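Side-chain contacts in 3-oxosteroid 1-dehydrogenase (Sterolibacterium denitrificans, PDB 7P18), which probably catalyses the FAD-dependent removal of hydrogen from a 3-oxosteroid to give a 3-oxo-Delta(1)-steroid, passing the electrons to an acceptor: residues 108-113 / 165-170; 277-282 / 303-308; 398-403 / 410-415. All coordinates share one frame; numbering follows the deposited sequence.

Interaction 1. Residues 108-113 / 165-170; sequences QYFPCH and TATEAH
Van der Waals contact between Phe-110 and the first turn of helix 166-174 brings strand 109-111 against residues 165-170. The phenyl rim does the touching: its CE2 lies 3.7 Å from Thr-167 OG1, approached obliquely, and its CZ comes within 4.5 Å of Thr-165 CG2, which sits at the ring edge near its plane. Phe-110 reaches the helix with CG lodged between backbone N and carbonyl carbon (chi1 64°). Cys-112 adds a looser neighbour, its SG 4.2 Å from Thr-167 OG1.

The polar link runs through one water, which donates to Pro-111 O at 2.7 Å and to Thr-167 OG1 at 2.8 Å. The same hydroxyl is hydrogen-bonded to Glu-133 OE2, on the strand that pairs with 109-111; the other oxygen of that carboxylate takes Ala-166 N.

Within 165-170 the helix start is closed by a capping box. Glu-168 N donates to Thr-165 OG1 (2.9 Å), and Thr-165 N returns a bond to Glu-168 OE1 (3.1 Å), meeting it from above the carboxylate plane. Ala-166, next to the cap, touches the bound androstadienedione.

Thr-167 OG1 thus accepts a hydrogen bond from the water, consistent with its donating one to the Glu-133 carboxylate, whose negative charge would probably be favoured beside the helix N-terminus.

Interaction 2. Residues 277-282 / 303-308; sequences QQMREQ and TIRAAM
Met-279 reaches from helix 277-283 toward helix 302-309 and places its thioether against Ile-304 and Arg-305. The close-packed part is small and centres on the last two atoms of the methionine. CE lies 4.2 Å from Ile-304 CG2 and 4.1 Å from Arg-305 CG, so the methyl meets both the branch of one side chain and the aliphatic stem of the next. SD lies along the stem of Arg-305 and also meets its guanidinium: NH1 gives it a weak hydrogen bond of 3.7 Å with an N-H...S angle of 162°, the sulfur lying in the guanidinium plane at its edge. The bends at chi3 of both chains (76° in Met-279, -39° in Arg-305) bring methyl and stem, then sulfur and nitrogen, together. With an alanine here in place of the thioether, a gap would probably open beside Ile-304, and Arg-305 NH1 would lose its weak sulfur partner.

Arg-305 is also steered from its own chain, by a weak bond from NH1 to Thr-300 O and a long, weak ion pair from NH2 to Asp-302. From the buried Met-279 and Ile-304 the contact passes into the exposed Arg-305 and then thins out. Gln-278 and Gln-282, both exposed, make no contact with 303-308 and pair instead along their own helix, Gln-278 NE2 donating to Gln-282 OE1 at 2.9 Å.

The backbones stay well apart, 9.5 Å between the CA atoms of Met-279 and Arg-305, so long side chains must bridge them. This is helix-to-helix packing within a Rossmann-type FAD-binding fold: helix 277-283 follows strand 265-268 of the parallel sheet, and helix 302-309 begins at Asp-302, a residue of the FAD site.

Interaction 3. Residues 398-403 / 410-415; sequences GPLMPG and KAWLGK
The indole of Trp-412 presents the rim of its six-membered ring to Pro-399 and Leu-400, and both Pro-399 O and Leu-400 CD2 stand at its edge, near the ring plane. The pi system itself has a partner from its own loop, Arg-409, in a cation-pi interaction. Along the rim the contacts follow one another. Leu-400 CD2 is 3.9 Å from CE3 of Trp-412, Pro-399 O approaches CZ3 at 3.7 Å, and Pro-399 CB meets CH2 at 3.8 Å. The carbonyl oxygen therefore faces weakly positive aromatic C-H groups, whereas the proline ring and the leucine methyl supply apolar surface. Leu-400 and the tryptophan run alongside each other in opposite directions; the CB of Leu-400 points neither toward nor away from the other segment, yet CG, anti to the carbonyl carbon (chi1 -68°), brings the end of the side chain nearer the indole.

Both segments belong to the irregular connection between helix 389-394 and strand 418-420, which pairs antiparallel with the long strand 486-502. Trp-412 closes a short 3-10 turn, with Leu-413 N bonded to Lys-410 O at 3.1 Å. A type II beta turn follows at once: Lys-415 N donates to Trp-412 O (2.9 Å), and Gly-414 takes the positive phi of its third position.

Glycine is also suited to position 398, where phi is positive and a CB would collide with Pro-399 CD. Pro-399 further touches Val-328 and Val-416, while Met-401 O receives a hydrogen bond from Arg-392 of helix 389-394.

The three contacts lie well apart, the nearest pair, interactions 1 and 3, still about 11 Å between nearest atoms, and no two share a secondary-structure element. Interactions 2 and 3 are mainly buried, whereas interaction 1 is only partly so. Interaction 1, strand against helix next to the steroid, is the one that relies on a water and on a carboxylate of the adjoining strand. Interaction 2, across the chain's centre from it, joins two helices near the FAD site through a thioether and an arginine. Interaction 3 ties together two pieces of a single loop by aromatic and aliphatic packing, away from the annotated sites.

Interaction 1. Residues 108-113 / 165-170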
ATOM      1  N   GLN A 108     -16.839  -1.828   8.343  1.00 24.06           N
ATOM      2  CA  GLN A 108     -16.970  -3.305   8.292  1.00 26.80           C
ATOM      3  C   GLN A 108     -15.928  -3.858   7.298  1.00 28.38           C
ATOM      4  O   GLN A 108     -15.839  -3.344   6.166  1.00 27.57           O
ATOM      5  CB  GLN A 108     -18.408  -3.715   7.936  1.00 29.67           C
ATOM      6  CG  GLN A 108     -19.477  -3.219   8.926  1.00 29.70           C
ATOM      7  CD  GLN A 108     -19.392  -3.914  10.263  1.00 30.26           C
ATOM      8  OE1 GLN A 108     -19.409  -5.153  10.314  1.00 31.00           O
ATOM      9  NE2 GLN A 108     -19.201  -3.145  11.327  1.00 28.70           N
ATOM     10  N   TYR A 109     -15.180  -4.895   7.711  1.00 23.84           N
ATOM     11  CA  TYR A 109     -14.224  -5.676   6.892  1.00 23.65           C
ATOM     12  C   TYR A 109     -14.841  -7.028   6.557  1.00 22.99           C
ATOM     13  O   TYR A 109     -15.459  -7.629   7.457  1.00 24.35           O
ATOM     14  CB  TYR A 109     -12.870  -5.854   7.588  1.00 23.68           C
ATOM     15  CG  TYR A 109     -11.920  -4.725   7.257  1.00 21.84           C
ATOM     16  CD1 TYR A 109     -11.944  -3.529   7.957  1.00 22.81           C
ATOM     17  CD2 TYR A 109     -11.063  -4.826   6.170  1.00 21.61           C
ATOM     18  CE1 TYR A 109     -11.146  -2.454   7.604  1.00 24.46           C
ATOM     19  CE2 TYR A 109     -10.216  -3.772   5.822  1.00 20.10           C
ATOM     20  CZ  TYR A 109     -10.277  -2.582   6.517  1.00 22.23           C
ATOM     21  OH  TYR A 109      -9.468  -1.528   6.171  1.00 24.36           O
ATOM     22  N   PHE A 110     -14.602  -7.502   5.346  1.00 22.10           N
ATOM     23  CA  PHE A 110     -15.014  -8.848   4.887  1.00 23.89           C
ATOM     24  C   PHE A 110     -13.902  -9.415   4.012  1.00 26.26           C
ATOM     25  O   PHE A 110     -13.074  -8.659   3.479  1.00 23.10           O
ATOM     26  CB  PHE A 110     -16.357  -8.777   4.141  1.00 24.92           C
ATOM     27  CG  PHE A 110     -16.314  -7.981   2.861  1.00 24.60           C
ATOM     28  CD1 PHE A 110     -16.377  -6.593   2.880  1.00 25.69           C
ATOM     29  CD2 PHE A 110     -16.187  -8.605   1.647  1.00 26.78           C
ATOM     30  CE1 PHE A 110     -16.326  -5.862   1.700  1.00 24.27           C
ATOM     31  CE2 PHE A 110     -16.102  -7.879   0.472  1.00 26.47           C
ATOM     32  CZ  PHE A 110     -16.201  -6.512   0.493  1.00 26.83           C
ATOM     33  N   PRO A 111     -13.838 -10.743   3.805  1.00 24.43           N
ATOM     34  CA  PRO A 111     -12.735 -11.339   3.054  1.00 22.58           C
ATOM     35  C   PRO A 111     -12.848 -11.115   1.542  1.00 25.71           C
ATOM     36  O   PRO A 111     -13.962 -11.095   1.016  1.00 22.86           O
ATOM     37  CB  PRO A 111     -12.824 -12.859   3.330  1.00 24.57           C
ATOM     38  CG  PRO A 111     -13.727 -12.940   4.562  1.00 25.86           C
ATOM     39  CD  PRO A 111     -14.715 -11.781   4.387  1.00 26.59           C
ATOM     40  N   CYS A 112     -11.698 -10.948   0.888  1.00 22.78           N
ATOM     41  CA  CYS A 112     -11.541 -11.120  -0.572  1.00 22.19           C
ATOM     42  C   CYS A 112     -11.333 -12.613  -0.864  1.00 23.66           C
ATOM     43  O   CYS A 112     -10.179 -13.105  -0.864  1.00 23.07           O
ATOM     44  CB  CYS A 112     -10.409 -10.253  -1.093  1.00 22.59           C
ATOM     45  SG  CYS A 112     -10.647  -8.499  -0.717  1.00 27.94           S
ATOM     46  N   HIS A 113     -12.437 -13.336  -1.073  1.00 23.51           N
ATOM     47  CA  HIS A 113     -12.489 -14.818  -1.043  1.00 24.55           C
ATOM     48  C   HIS A 113     -11.584 -15.430  -2.110  1.00 26.12           C
ATOM     49  O   HIS A 113     -11.071 -16.569  -1.897  1.00 26.36           O
ATOM     50  CB  HIS A 113     -13.947 -15.318  -1.187  1.00 25.73           C
ATOM     51  CG  HIS A 113     -14.829 -14.825  -0.092  1.00 24.44           C
ATOM     52  ND1 HIS A 113     -14.708 -15.292   1.206  1.00 25.34           N
ATOM     53  CD2 HIS A 113     -15.852 -13.944  -0.088  1.00 26.29           C
ATOM     54  CE1 HIS A 113     -15.580 -14.698   1.976  1.00 26.64           C
ATOM     55  NE2 HIS A 113     -16.297 -13.848   1.205  1.00 25.36           N
ATOM     56  N   THR A 165     -15.531  -1.350  -4.204  1.00 34.10           N
ATOM     57  CA  THR A 165     -14.705  -2.321  -3.453  1.00 30.21           C
ATOM     58  C   THR A 165     -13.811  -3.006  -4.464  1.00 32.10           C
ATOM     59  O   THR A 165     -14.151  -2.990  -5.668  1.00 36.35           O
ATOM     60  CB  THR A 165     -15.576  -3.349  -2.725  1.00 30.71           C
ATOM     61  OG1 THR A 165     -16.298  -4.097  -3.712  1.00 29.70           O
ATOM     62  CG2 THR A 165     -16.527  -2.682  -1.760  1.00 33.07           C
ATOM     63  N   ALA A 166     -12.706  -3.578  -4.015  1.00 26.67           N
ATOM     64  CA  ALA A 166     -11.811  -4.409  -4.854  1.00 30.63           C
ATOM     65  C   ALA A 166     -12.609  -5.601  -5.385  1.00 34.06           C
ATOM     66  O   ALA A 166     -12.410  -5.981  -6.548  1.00 33.02           O
ATOM     67  CB  ALA A 166     -10.596  -4.860  -4.091  1.00 30.36           C
ATOM     68  N   THR A 167     -13.500  -6.152  -4.564  1.00 32.03           N
ATOM     69  CA  THR A 167     -14.367  -7.285  -4.982  1.00 32.06           C
ATOM     70  C   THR A 167     -15.221  -6.842  -6.189  1.00 36.87           C
ATOM     71  O   THR A 167     -15.122  -7.505  -7.235  1.00 38.96           O
ATOM     72  CB  THR A 167     -15.241  -7.765  -3.820  1.00 33.01           C
ATOM     73  OG1 THR A 167     -14.352  -8.097  -2.739  1.00 31.26           O
ATOM     74  CG2 THR A 167     -16.100  -8.948  -4.217  1.00 36.65           C
ATOM     75  N   GLU A 168     -15.997  -5.767  -6.027  1.00 35.85           N
ATOM     76  CA  GLU A 168     -16.892  -5.185  -7.075  1.00 40.93           C
ATOM     77  C   GLU A 168     -16.049  -4.879  -8.305  1.00 40.34           C
ATOM     78  O   GLU A 168     -16.464  -5.243  -9.408  1.00 46.69           O
ATOM     79  CB  GLU A 168     -17.555  -3.881  -6.636  1.00 34.54           C
ATOM     80  CG  GLU A 168     -18.793  -4.031  -5.791  1.00 39.19           C
ATOM     81  CD  GLU A 168     -19.171  -2.713  -5.180  1.00 40.00           C
ATOM     82  OE1 GLU A 168     -18.372  -1.773  -5.346  1.00 39.83           O
ATOM     83  OE2 GLU A 168     -20.234  -2.632  -4.504  1.00 43.17           O
ATOM     84  N   ALA A 169     -14.897  -4.244  -8.112  1.00 48.75           N
ATOM     85  CA  ALA A 169     -13.941  -3.913  -9.190  1.00 48.03           C
ATOM     86  C   ALA A 169     -13.559  -5.189  -9.931  1.00 55.31           C
ATOM     87  O   ALA A 169     -13.965  -5.281 -11.081  1.00 67.19           O
ATOM     88  CB  ALA A 169     -12.709  -3.206  -8.655  1.00 52.84           C
ATOM     89  N   HIS A 170     -12.821  -6.106  -9.278  1.00 47.27           N
ATOM     90  CA  HIS A 170     -11.947  -7.165  -9.865  1.00 46.78           C
ATOM     91  C   HIS A 170     -12.592  -7.775 -11.117  1.00 48.49           C
ATOM     92  O   HIS A 170     -11.869  -8.065 -12.085  1.00 45.49           O
ATOM     93  CB  HIS A 170     -11.612  -8.255  -8.829  1.00 43.48           C
ATOM     94  CG  HIS A 170     -11.035  -9.482  -9.431  1.00 40.70           C
ATOM     95  ND1 HIS A 170     -11.803 -10.597  -9.675  1.00 38.78           N
ATOM     96  CD2 HIS A 170      -9.800  -9.788  -9.848  1.00 35.05           C
ATOM     97  CE1 HIS A 170     -11.076 -11.526 -10.238  1.00 41.43           C
ATOM     98  NE2 HIS A 170      -9.851 -11.042 -10.376  1.00 38.16           N
TER
HETATM   99  O   HOH W   1     -15.030 -10.508  -1.422  1.00 26.50           O

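Interaction 2. Residues 277-282 / 303-308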
ATOM      1  N   GLN A 277      14.529  12.788   0.538  1.00 23.86           N
ATOM      2  CA  GLN A 277      15.558  12.344  -0.434  1.00 21.83           C
ATOM      3  C   GLN A 277      16.879  12.096   0.300  1.00 22.30           C
ATOM      4  O   GLN A 277      17.621  11.171  -0.073  1.00 20.35           O
ATOM      5  CB  GLN A 277      15.696  13.376  -1.573  1.00 23.06           C
ATOM      6  CG  GLN A 277      16.737  12.980  -2.588  1.00 22.28           C
ATOM      7  CD  GLN A 277      16.242  11.861  -3.449  1.00 21.52           C
ATOM      8  OE1 GLN A 277      15.045  11.749  -3.681  1.00 23.48           O
ATOM      9  NE2 GLN A 277      17.170  11.100  -3.975  1.00 23.25           N
ATOM     10  N   GLN A 278      17.221  12.893   1.314  1.00 24.80           N
ATOM     11  CA  GLN A 278      18.506  12.680   2.047  1.00 25.27           C
ATOM     12  C   GLN A 278      18.485  11.290   2.725  1.00 21.73           C
ATOM     13  O   GLN A 278      19.467  10.535   2.651  1.00 22.70           O
ATOM     14  CB  GLN A 278      18.686  13.807   3.069  1.00 28.10           C
ATOM     15  CG  GLN A 278      19.874  13.609   4.001  1.00 38.16           C
ATOM     16  CD  GLN A 278      19.589  12.741   5.223  1.00 44.60           C
ATOM     17  OE1 GLN A 278      18.625  12.947   5.974  1.00 58.08           O
ATOM     18  NE2 GLN A 278      20.470  11.781   5.467  1.00 44.01           N
ATOM     19  N   MET A 279      17.372  10.949   3.369  1.00 25.28           N
ATOM     20  CA  MET A 279      17.249   9.641   4.067  1.00 23.09           C
ATOM     21  C   MET A 279      17.222   8.499   3.039  1.00 22.54           C
ATOM     22  O   MET A 279      17.904   7.486   3.268  1.00 24.78           O
ATOM     23  CB  MET A 279      16.016   9.657   4.970  1.00 22.88           C
ATOM     24  CG  MET A 279      16.219  10.515   6.205  1.00 27.70           C
ATOM     25  SD  MET A 279      14.869  10.418   7.402  1.00 25.24           S
ATOM     26  CE  MET A 279      15.226   8.834   8.134  1.00 27.12           C
ATOM     27  N   ARG A 280      16.563   8.688   1.878  1.00 22.10           N
ATOM     28  CA  ARG A 280      16.606   7.696   0.779  1.00 22.71           C
ATOM     29  C   ARG A 280      18.051   7.477   0.403  1.00 21.83           C
ATOM     30  O   ARG A 280      18.506   6.322   0.298  1.00 24.28           O
ATOM     31  CB  ARG A 280      15.784   8.127  -0.440  1.00 23.37           C
ATOM     32  CG  ARG A 280      14.300   8.315  -0.199  1.00 21.27           C
ATOM     33  CD  ARG A 280      13.591   8.647  -1.531  1.00 21.92           C
ATOM     34  NE  ARG A 280      13.561   7.514  -2.436  1.00 23.63           N
ATOM     35  CZ  ARG A 280      12.468   6.783  -2.692  1.00 25.28           C
ATOM     36  NH1 ARG A 280      11.316   7.076  -2.126  1.00 22.18           N
ATOM     37  NH2 ARG A 280      12.541   5.752  -3.509  1.00 28.83           N
ATOM     38  N   GLU A 281      18.801   8.550   0.155  1.00 22.55           N
ATOM     39  CA  GLU A 281      20.210   8.347  -0.266  1.00 22.89           C
ATOM     40  C   GLU A 281      21.048   7.735   0.860  1.00 22.27           C
ATOM     41  O   GLU A 281      21.999   6.975   0.551  1.00 24.48           O
ATOM     42  CB  GLU A 281      20.792   9.667  -0.756  1.00 26.83           C
ATOM     43  CG  GLU A 281      20.221   9.954  -2.113  1.00 29.71           C
ATOM     44  CD  GLU A 281      20.563  11.277  -2.720  1.00 34.90           C
ATOM     45  OE1 GLU A 281      21.462  11.924  -2.163  1.00 35.19           O
ATOM     46  OE2 GLU A 281      19.929  11.622  -3.758  1.00 31.53           O
ATOM     47  N   GLN A 282      20.724   8.049   2.107  1.00 24.51           N
ATOM     48  CA  GLN A 282      21.480   7.455   3.255  1.00 25.98           C
ATOM     49  C   GLN A 282      21.234   5.931   3.299  1.00 26.19           C
ATOM     50  O   GLN A 282      22.170   5.165   3.590  1.00 25.83           O
ATOM     51  CB  GLN A 282      21.068   8.165   4.532  1.00 28.12           C
ATOM     52  CG  GLN A 282      21.796   7.628   5.773  1.00 34.69           C
ATOM     53  CD  GLN A 282      21.483   8.416   7.017  1.00 32.42           C
ATOM     54  OE1 GLN A 282      20.720   9.370   7.000  1.00 35.58           O
ATOM     55  NE2 GLN A 282      22.021   7.972   8.134  1.00 37.58           N
ATOM     56  N   THR A 303       9.876  11.164  12.917  1.00 26.17           N
ATOM     57  CA  THR A 303       9.867  10.423  14.210  1.00 27.71           C
ATOM     58  C   THR A 303      11.007   9.416  14.233  1.00 31.47           C
ATOM     59  O   THR A 303      11.499   9.097  15.340  1.00 28.79           O
ATOM     60  CB  THR A 303       8.522   9.756  14.500  1.00 25.37           C
ATOM     61  OG1 THR A 303       8.352   8.683  13.561  1.00 28.29           O
ATOM     62  CG2 THR A 303       7.372  10.717  14.419  1.00 23.96           C
ATOM     63  N   ILE A 304      11.427   8.907  13.076  1.00 26.22           N
ATOM     64  CA  ILE A 304      12.552   7.949  12.993  1.00 27.01           C
ATOM     65  C   ILE A 304      13.816   8.659  13.485  1.00 28.45           C
ATOM     66  O   ILE A 304      14.535   8.119  14.380  1.00 27.81           O
ATOM     67  CB  ILE A 304      12.682   7.366  11.561  1.00 25.59           C
ATOM     68  CG1 ILE A 304      11.485   6.459  11.247  1.00 26.14           C
ATOM     69  CG2 ILE A 304      13.993   6.626  11.426  1.00 29.26           C
ATOM     70  CD1 ILE A 304      11.393   5.987   9.801  1.00 28.47           C
ATOM     71  N   ARG A 305      14.082   9.853  12.968  1.00 28.81           N
ATOM     72  CA  ARG A 305      15.308  10.617  13.344  1.00 31.19           C
ATOM     73  C   ARG A 305      15.281  10.909  14.859  1.00 30.45           C
ATOM     74  O   ARG A 305      16.288  10.685  15.542  1.00 32.29           O
ATOM     75  CB  ARG A 305      15.388  11.894  12.496  1.00 33.46           C
ATOM     76  CG  ARG A 305      15.800  11.640  11.048  1.00 33.21           C
ATOM     77  CD  ARG A 305      16.136  12.908  10.240  1.00 35.37           C
ATOM     78  NE  ARG A 305      15.244  14.045  10.537  1.00 34.30           N
ATOM     79  CZ  ARG A 305      14.065  14.277   9.961  1.00 39.47           C
ATOM     80  NH1 ARG A 305      13.580  13.468   9.031  1.00 33.35           N
ATOM     81  NH2 ARG A 305      13.353  15.323  10.328  1.00 42.26           N
ATOM     82  N   ALA A 306      14.146  11.364  15.363  1.00 29.74           N
ATOM     83  CA  ALA A 306      13.976  11.801  16.773  1.00 30.31           C
ATOM     84  C   ALA A 306      14.169  10.622  17.721  1.00 33.29           C
ATOM     85  O   ALA A 306      14.835  10.778  18.774  1.00 33.49           O
ATOM     86  CB  ALA A 306      12.631  12.431  16.928  1.00 29.56           C
ATOM     87  N   ALA A 307      13.645   9.444  17.363  1.00 30.91           N
ATOM     88  CA  ALA A 307      13.775   8.223  18.198  1.00 29.48           C
ATOM     89  C   ALA A 307      15.209   7.696  18.161  1.00 27.59           C
ATOM     90  O   ALA A 307      15.750   7.287  19.221  1.00 28.56           O
ATOM     91  CB  ALA A 307      12.763   7.178  17.732  1.00 28.45           C
ATOM     92  N   MET A 308      15.854   7.693  16.991  1.00 27.06           N
ATOM     93  CA  MET A 308      17.237   7.187  16.859  1.00 30.02           C
ATOM     94  C   MET A 308      18.158   8.129  17.661  1.00 32.03           C
ATOM     95  O   MET A 308      19.101   7.615  18.267  1.00 33.16           O
ATOM     96  CB  MET A 308      17.652   7.084  15.390  1.00 30.87           C
ATOM     97  CG  MET A 308      16.843   6.010  14.680  1.00 34.56           C
ATOM     98  SD  MET A 308      17.334   5.768  12.968  1.00 34.10           S
ATOM     99  CE  MET A 308      18.928   4.975  13.135  1.00 36.04           C
TER

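Interaction 3. Residues 398-403 / 410-415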
ATOM      1  N   GLY A 398      -2.281   1.904 -15.424  1.00 24.94           N
ATOM      2  CA  GLY A 398      -2.185   3.076 -14.544  1.00 25.81           C
ATOM      3  C   GLY A 398      -3.123   4.174 -14.996  1.00 27.57           C
ATOM      4  O   GLY A 398      -4.332   3.943 -15.092  1.00 26.40           O
ATOM      5  N   PRO A 399      -2.616   5.381 -15.351  1.00 26.90           N
ATOM      6  CA  PRO A 399      -3.495   6.456 -15.784  1.00 27.37           C
ATOM      7  C   PRO A 399      -4.190   6.203 -17.136  1.00 27.23           C
ATOM      8  O   PRO A 399      -5.132   6.878 -17.392  1.00 31.20           O
ATOM      9  CB  PRO A 399      -2.557   7.669 -15.899  1.00 29.04           C
ATOM     10  CG  PRO A 399      -1.216   7.036 -16.229  1.00 28.96           C
ATOM     11  CD  PRO A 399      -1.185   5.765 -15.413  1.00 27.52           C
ATOM     12  N   LEU A 400      -3.736   5.258 -17.951  1.00 26.44           N
ATOM     13  CA  LEU A 400      -4.404   4.962 -19.250  1.00 31.28           C
ATOM     14  C   LEU A 400      -5.630   4.085 -18.982  1.00 32.86           C
ATOM     15  O   LEU A 400      -5.469   3.012 -18.405  1.00 29.41           O
ATOM     16  CB  LEU A 400      -3.480   4.218 -20.204  1.00 31.82           C
ATOM     17  CG  LEU A 400      -2.292   4.990 -20.744  1.00 32.33           C
ATOM     18  CD1 LEU A 400      -1.617   4.159 -21.825  1.00 30.82           C
ATOM     19  CD2 LEU A 400      -2.737   6.327 -21.308  1.00 35.47           C
ATOM     20  N   MET A 401      -6.795   4.562 -19.365  1.00 33.00           N
ATOM     21  CA  MET A 401      -8.033   3.748 -19.425  1.00 34.25           C
ATOM     22  C   MET A 401      -8.061   3.021 -20.764  1.00 30.57           C
ATOM     23  O   MET A 401      -7.365   3.411 -21.707  1.00 31.51           O
ATOM     24  CB  MET A 401      -9.266   4.637 -19.233  1.00 40.04           C
ATOM     25  CG  MET A 401      -9.385   5.186 -17.804  1.00 49.40           C
ATOM     26  SD  MET A 401      -9.414   3.832 -16.599  1.00 58.75           S
ATOM     27  CE  MET A 401      -7.754   3.838 -15.911  1.00 54.93           C
ATOM     28  N   PRO A 402      -8.830   1.914 -20.890  1.00 31.52           N
ATOM     29  CA  PRO A 402      -8.890   1.182 -22.160  1.00 32.86           C
ATOM     30  C   PRO A 402      -9.221   2.137 -23.325  1.00 32.43           C
ATOM     31  O   PRO A 402     -10.077   3.027 -23.141  1.00 33.36           O
ATOM     32  CB  PRO A 402     -10.003   0.163 -21.943  1.00 32.76           C
ATOM     33  CG  PRO A 402     -10.047  -0.015 -20.429  1.00 35.37           C
ATOM     34  CD  PRO A 402      -9.737   1.363 -19.866  1.00 32.39           C
ATOM     35  N   GLY A 403      -8.512   1.982 -24.439  1.00 29.35           N
ATOM     36  CA  GLY A 403      -8.699   2.794 -25.652  1.00 35.49           C
ATOM     37  C   GLY A 403     -10.134   2.751 -26.157  1.00 40.81           C
ATOM     38  O   GLY A 403     -10.567   3.741 -26.746  1.00 40.48           O
ATOM     39  N   LYS A 410      -3.144  13.739 -26.536  1.00 36.85           N
ATOM     40  CA  LYS A 410      -1.974  14.423 -27.160  1.00 35.55           C
ATOM     41  C   LYS A 410      -1.004  14.930 -26.103  1.00 27.45           C
ATOM     42  O   LYS A 410       0.223  14.749 -26.276  1.00 34.60           O
ATOM     43  CB  LYS A 410      -2.382  15.680 -27.939  1.00 42.36           C
ATOM     44  CG  LYS A 410      -2.606  15.537 -29.424  1.00 55.76           C
ATOM     45  CD  LYS A 410      -3.048  16.881 -29.983  1.00 62.11           C
ATOM     46  CE  LYS A 410      -3.369  16.854 -31.460  1.00 67.10           C
ATOM     47  NZ  LYS A 410      -3.428  18.241 -31.977  1.00 74.34           N
ATOM     48  N   ALA A 411      -1.522  15.572 -25.049  1.00 32.60           N
ATOM     49  CA  ALA A 411      -0.725  16.163 -23.952  1.00 34.27           C
ATOM     50  C   ALA A 411       0.108  15.082 -23.249  1.00 32.90           C
ATOM     51  O   ALA A 411       1.118  15.427 -22.572  1.00 35.97           O
ATOM     52  CB  ALA A 411      -1.632  16.888 -22.989  1.00 39.61           C
ATOM     53  N   TRP A 412      -0.269  13.811 -23.388  1.00 31.56           N
ATOM     54  CA  TRP A 412       0.413  12.677 -22.697  1.00 30.82           C
ATOM     55  C   TRP A 412       1.467  12.018 -23.585  1.00 28.28           C
ATOM     56  O   TRP A 412       2.254  11.214 -23.059  1.00 24.98           O
ATOM     57  CB  TRP A 412      -0.622  11.667 -22.185  1.00 29.72           C
ATOM     58  CG  TRP A 412      -1.168  12.040 -20.844  1.00 29.95           C
ATOM     59  CD1 TRP A 412      -0.931  13.175 -20.125  1.00 26.84           C
ATOM     60  CD2 TRP A 412      -2.146  11.293 -20.103  1.00 29.24           C
ATOM     61  NE1 TRP A 412      -1.670  13.166 -18.980  1.00 31.66           N
ATOM     62  CE2 TRP A 412      -2.430  12.025 -18.940  1.00 30.15           C
ATOM     63  CE3 TRP A 412      -2.807  10.077 -20.333  1.00 31.42           C
ATOM     64  CZ2 TRP A 412      -3.343  11.566 -17.985  1.00 32.13           C
ATOM     65  CZ3 TRP A 412      -3.696   9.618 -19.390  1.00 32.92           C
ATOM     66  CH2 TRP A 412      -3.952  10.352 -18.228  1.00 32.55           C
ATOM     67  N   LEU A 413       1.489  12.326 -24.880  1.00 27.56           N
ATOM     68  CA  LEU A 413       2.475  11.705 -25.798  1.00 29.23           C
ATOM     69  C   LEU A 413       3.893  12.126 -25.386  1.00 29.17           C
ATOM     70  O   LEU A 413       4.117  13.305 -25.168  1.00 30.33           O
ATOM     71  CB  LEU A 413       2.149  12.119 -27.240  1.00 30.49           C
ATOM     72  CG  LEU A 413       2.987  11.454 -28.317  1.00 30.07           C
ATOM     73  CD1 LEU A 413       2.651   9.958 -28.404  1.00 31.29           C
ATOM     74  CD2 LEU A 413       2.733  12.155 -29.669  1.00 34.42           C
ATOM     75  N   GLY A 414       4.786  11.154 -25.205  1.00 25.97           N
ATOM     76  CA  GLY A 414       6.160  11.332 -24.724  1.00 25.61           C
ATOM     77  C   GLY A 414       6.226  11.684 -23.250  1.00 26.01           C
ATOM     78  O   GLY A 414       7.346  11.932 -22.763  1.00 26.26           O
ATOM     79  N   LYS A 415       5.096  11.698 -22.533  1.00 27.02           N
ATOM     80  CA  LYS A 415       5.099  11.979 -21.062  1.00 27.51           C
ATOM     81  C   LYS A 415       4.573  10.760 -20.272  1.00 25.68           C
ATOM     82  O   LYS A 415       5.288  10.295 -19.351  1.00 27.45           O
ATOM     83  CB  LYS A 415       4.238  13.204 -20.767  1.00 25.85           C
ATOM     84  CG  LYS A 415       4.510  14.428 -21.637  1.00 30.80           C
ATOM     85  CD  LYS A 415       5.858  15.038 -21.437  1.00 31.89           C
ATOM     86  CE  LYS A 415       6.035  16.307 -22.257  1.00 35.01           C
ATOM     87  NZ  LYS A 415       7.381  16.861 -22.017  1.00 36.02           N
TER